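PDB 6HXI: succinyl-CoA ligase (ADP-forming) subunit alpha from Methanosaeta concilii, which is a CoA-ligase family protein that also carries a citrate synthase-like C-terminal region and binds coenzyme A. Local coordinates for residues 417-429 with 438-450. Residues are numbered along the deposited sequence; the frame is centred on the assembly and turned at random.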
# COMPACT_ATOMS: atom_id res chain seq x y z
N PRO B 417 10.92 15.33 8.34
CA PRO B 417 10.49 14.93 6.99
C PRO B 417 11.49 14.16 6.14
O PRO B 417 11.14 13.68 5.08
CB PRO B 417 10.19 16.29 6.35
CG PRO B 417 11.21 17.21 6.94
CD PRO B 417 11.23 16.78 8.40
N ALA B 418 12.75 14.11 6.55
CA ALA B 418 13.84 13.57 5.79
C ALA B 418 13.94 12.06 5.82
O ALA B 418 14.50 11.47 4.89
CB ALA B 418 15.16 14.25 6.21
N VAL B 419 13.39 11.40 6.84
CA VAL B 419 13.48 9.93 6.92
C VAL B 419 12.61 9.23 5.83
O VAL B 419 11.60 9.79 5.39
CB VAL B 419 13.20 9.41 8.33
CG1 VAL B 419 14.18 10.00 9.35
CG2 VAL B 419 11.78 9.71 8.72
N SER B 420 12.98 7.99 5.46
CA SER B 420 12.36 7.24 4.34
C SER B 420 10.83 7.32 4.28
O SER B 420 10.29 7.70 3.25
CB SER B 420 12.82 5.79 4.34
OG SER B 420 14.15 5.78 3.84
N GLY B 421 10.17 6.95 5.36
CA GLY B 421 8.71 6.94 5.47
C GLY B 421 8.07 8.29 5.26
O GLY B 421 7.15 8.41 4.46
N ALA B 422 8.56 9.32 5.97
CA ALA B 422 8.01 10.67 5.88
C ALA B 422 8.28 11.18 4.46
O ALA B 422 7.40 11.70 3.81
CB ALA B 422 8.63 11.57 6.93
N HIS B 423 9.46 10.92 3.97
CA HIS B 423 9.91 11.33 2.63
C HIS B 423 9.02 10.74 1.53
O HIS B 423 8.56 11.49 0.70
CB HIS B 423 11.40 11.06 2.39
CG HIS B 423 11.81 11.45 0.99
ND1 HIS B 423 12.00 12.80 0.64
CD2 HIS B 423 12.06 10.66 -0.08
CE1 HIS B 423 12.36 12.79 -0.65
NE2 HIS B 423 12.38 11.52 -1.14
N ASN B 424 8.70 9.46 1.59
CA ASN B 424 7.83 8.85 0.59
C ASN B 424 6.39 9.36 0.65
O ASN B 424 5.76 9.53 -0.40
CB ASN B 424 7.87 7.31 0.63
CG ASN B 424 9.00 6.76 -0.17
OD1 ASN B 424 10.01 7.43 -0.40
ND2 ASN B 424 8.83 5.55 -0.67
N ALA B 425 5.89 9.58 1.88
CA ALA B 425 4.53 10.09 2.15
C ALA B 425 4.39 11.53 1.57
O ALA B 425 3.36 11.87 1.04
CB ALA B 425 4.21 10.06 3.68
N ILE B 426 5.47 12.34 1.64
CA ILE B 426 5.54 13.71 1.16
C ILE B 426 5.56 13.74 -0.34
O ILE B 426 4.91 14.59 -0.93
CB ILE B 426 6.81 14.42 1.79
CG1 ILE B 426 6.53 14.83 3.26
CG2 ILE B 426 7.31 15.60 0.92
CD1 ILE B 426 7.78 15.30 4.05
N VAL B 427 6.35 12.86 -0.96
CA VAL B 427 6.41 12.76 -2.41
C VAL B 427 5.01 12.38 -2.95
O VAL B 427 4.52 13.05 -3.83
CB VAL B 427 7.53 11.79 -2.86
CG1 VAL B 427 7.42 11.44 -4.33
CG2 VAL B 427 8.91 12.38 -2.53
N ALA B 428 4.38 11.36 -2.42
CA ALA B 428 3.02 10.95 -2.85
C ALA B 428 2.03 12.13 -2.66
O ALA B 428 1.20 12.34 -3.54
CB ALA B 428 2.53 9.72 -2.00
N SER B 429 2.11 12.84 -1.50
CA SER B 429 1.24 14.01 -1.23
C SER B 429 1.50 15.11 -2.27
O SER B 429 0.56 15.69 -2.78
CB SER B 429 1.46 14.55 0.19
OG SER B 429 0.40 15.42 0.58
N SER B 438 -1.09 8.13 0.19
CA SER B 438 0.16 8.77 0.61
C SER B 438 0.69 8.14 1.90
O SER B 438 1.88 7.90 2.00
CB SER B 438 -0.04 10.28 0.81
OG SER B 438 -0.44 10.86 -0.41
N LEU B 439 -0.18 7.85 2.86
CA LEU B 439 0.22 7.19 4.11
C LEU B 439 0.82 5.83 3.87
O LEU B 439 1.93 5.57 4.35
CB LEU B 439 -0.97 7.09 5.08
CG LEU B 439 -0.74 6.25 6.36
CD1 LEU B 439 0.31 6.92 7.30
CD2 LEU B 439 -2.05 6.06 7.09
N CYS B 440 0.11 4.97 3.12
CA CYS B 440 0.65 3.65 2.78
C CYS B 440 1.92 3.72 1.97
O CYS B 440 2.77 2.87 2.13
CB CYS B 440 -0.40 2.80 2.10
SG CYS B 440 -1.86 2.57 3.13
N SER B 441 2.04 4.69 1.07
CA SER B 441 3.30 4.86 0.31
C SER B 441 4.47 5.00 1.33
O SER B 441 5.50 4.39 1.13
CB SER B 441 3.26 6.09 -0.59
OG SER B 441 4.36 6.03 -1.49
N GLY B 442 4.27 5.80 2.41
CA GLY B 442 5.22 6.02 3.50
C GLY B 442 5.40 4.79 4.38
O GLY B 442 6.52 4.36 4.65
N LEU B 443 4.31 4.16 4.77
CA LEU B 443 4.37 2.97 5.65
C LEU B 443 5.08 1.79 5.05
O LEU B 443 5.65 0.98 5.78
CB LEU B 443 2.96 2.57 6.12
CG LEU B 443 2.23 3.47 7.08
CD1 LEU B 443 0.85 2.96 7.33
CD2 LEU B 443 2.89 3.50 8.41
N LEU B 444 5.03 1.64 3.72
CA LEU B 444 5.62 0.54 3.00
C LEU B 444 7.16 0.62 2.96
O LEU B 444 7.78 -0.31 2.47
CB LEU B 444 5.03 0.37 1.59
CG LEU B 444 3.58 -0.19 1.53
CD1 LEU B 444 3.02 0.01 0.16
CD2 LEU B 444 3.51 -1.71 1.98
N THR B 445 7.77 1.64 3.59
CA THR B 445 9.23 1.70 3.68
C THR B 445 9.66 1.04 5.00
O THR B 445 10.85 0.82 5.19
CB THR B 445 9.74 3.13 3.62
OG1 THR B 445 9.29 3.83 4.80
CG2 THR B 445 9.32 3.85 2.37
N ILE B 446 8.72 0.80 5.92
CA ILE B 446 9.00 0.28 7.26
C ILE B 446 9.36 -1.18 7.18
O ILE B 446 8.55 -2.02 6.73
CB ILE B 446 7.91 0.56 8.30
CG1 ILE B 446 7.70 2.06 8.54
CG2 ILE B 446 8.17 -0.21 9.63
CD1 ILE B 446 6.35 2.35 9.28
N GLY B 447 10.59 -1.47 7.56
CA GLY B 447 11.15 -2.80 7.45
C GLY B 447 12.50 -2.89 8.09
O GLY B 447 12.74 -2.23 9.10
N PRO B 448 13.42 -3.66 7.53
CA PRO B 448 14.68 -3.89 8.23
C PRO B 448 15.56 -2.69 8.49
O PRO B 448 16.33 -2.75 9.44
CB PRO B 448 15.39 -4.94 7.37
CG PRO B 448 14.71 -4.86 6.01
CD PRO B 448 13.30 -4.53 6.33
N ARG B 449 15.49 -1.62 7.69
CA ARG B 449 16.40 -0.48 7.89
C ARG B 449 15.72 0.73 8.41
O ARG B 449 16.40 1.60 8.92
CB ARG B 449 17.16 -0.12 6.60
CG ARG B 449 18.01 -1.24 6.07
CD ARG B 449 18.73 -0.81 4.81
NE ARG B 449 19.28 -1.97 4.14
CZ ARG B 449 19.88 -1.96 2.96
NH1 ARG B 449 20.42 -3.07 2.49
NH2 ARG B 449 19.90 -0.86 2.22
N PHE B 450 14.42 0.85 8.22
CA PHE B 450 13.66 1.99 8.74
C PHE B 450 12.62 1.40 9.69
O PHE B 450 11.63 0.83 9.26
CB PHE B 450 13.04 2.81 7.58
CG PHE B 450 12.15 3.94 8.03
CD1 PHE B 450 12.68 5.05 8.69
CD2 PHE B 450 10.77 3.90 7.82
CE1 PHE B 450 11.84 6.08 9.14
CE2 PHE B 450 9.94 4.91 8.29
CZ PHE B 450 10.47 5.98 8.98
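A tight helical hairpin in the citrate synthase-like region brings G421 against G442, their CA atoms 4.1 Å apart. The helix segments 420-429 and 438-443 run nearly antiparallel (150°), with axes 7.1 Å apart at closest approach. So close a pairing suits residues as small as these: glycine has no side chain to hold the backbones apart, and G421 O rests 3.2 Å from G442 CA. Farther along, alanine and serine keep the gap narrow: A425 CA makes a CA-H...O contact with S438 O (3.4 Å), and the methyl of A428 lies against S438 and S441. The hydroxyl of S438 hydrogen-bonds to D434 O, just before its helix, while S429 OG hydrogen-bonds to I588 O on helix 571-594. Where the second helix ends in a type I turn, T445 OG1, flanked by its own N and C (chi1 66°), donates a hydrogen bond to G442 O almost in line with the carbonyl (2.8 Å, 166°). The same rotation brings T445 OG1 within 3.2 Å of G421 CA; the CG2 methyl of T445 touches N424 ND2, an amide whose main polar partner is S441 of a second subunit. Beyond the turn, F450 spreads one ring face beneath the start of the first helix: G421 N lies 3.6 Å from CE2 of F450, with S420 CB over the same face. V419 CG2 touches CE1 of F450 obliquely. F576 of helix 571-594 meets the F450 ring edge-to-face, and S441 OG hydrogen-bonds to S441 O of the second subunit.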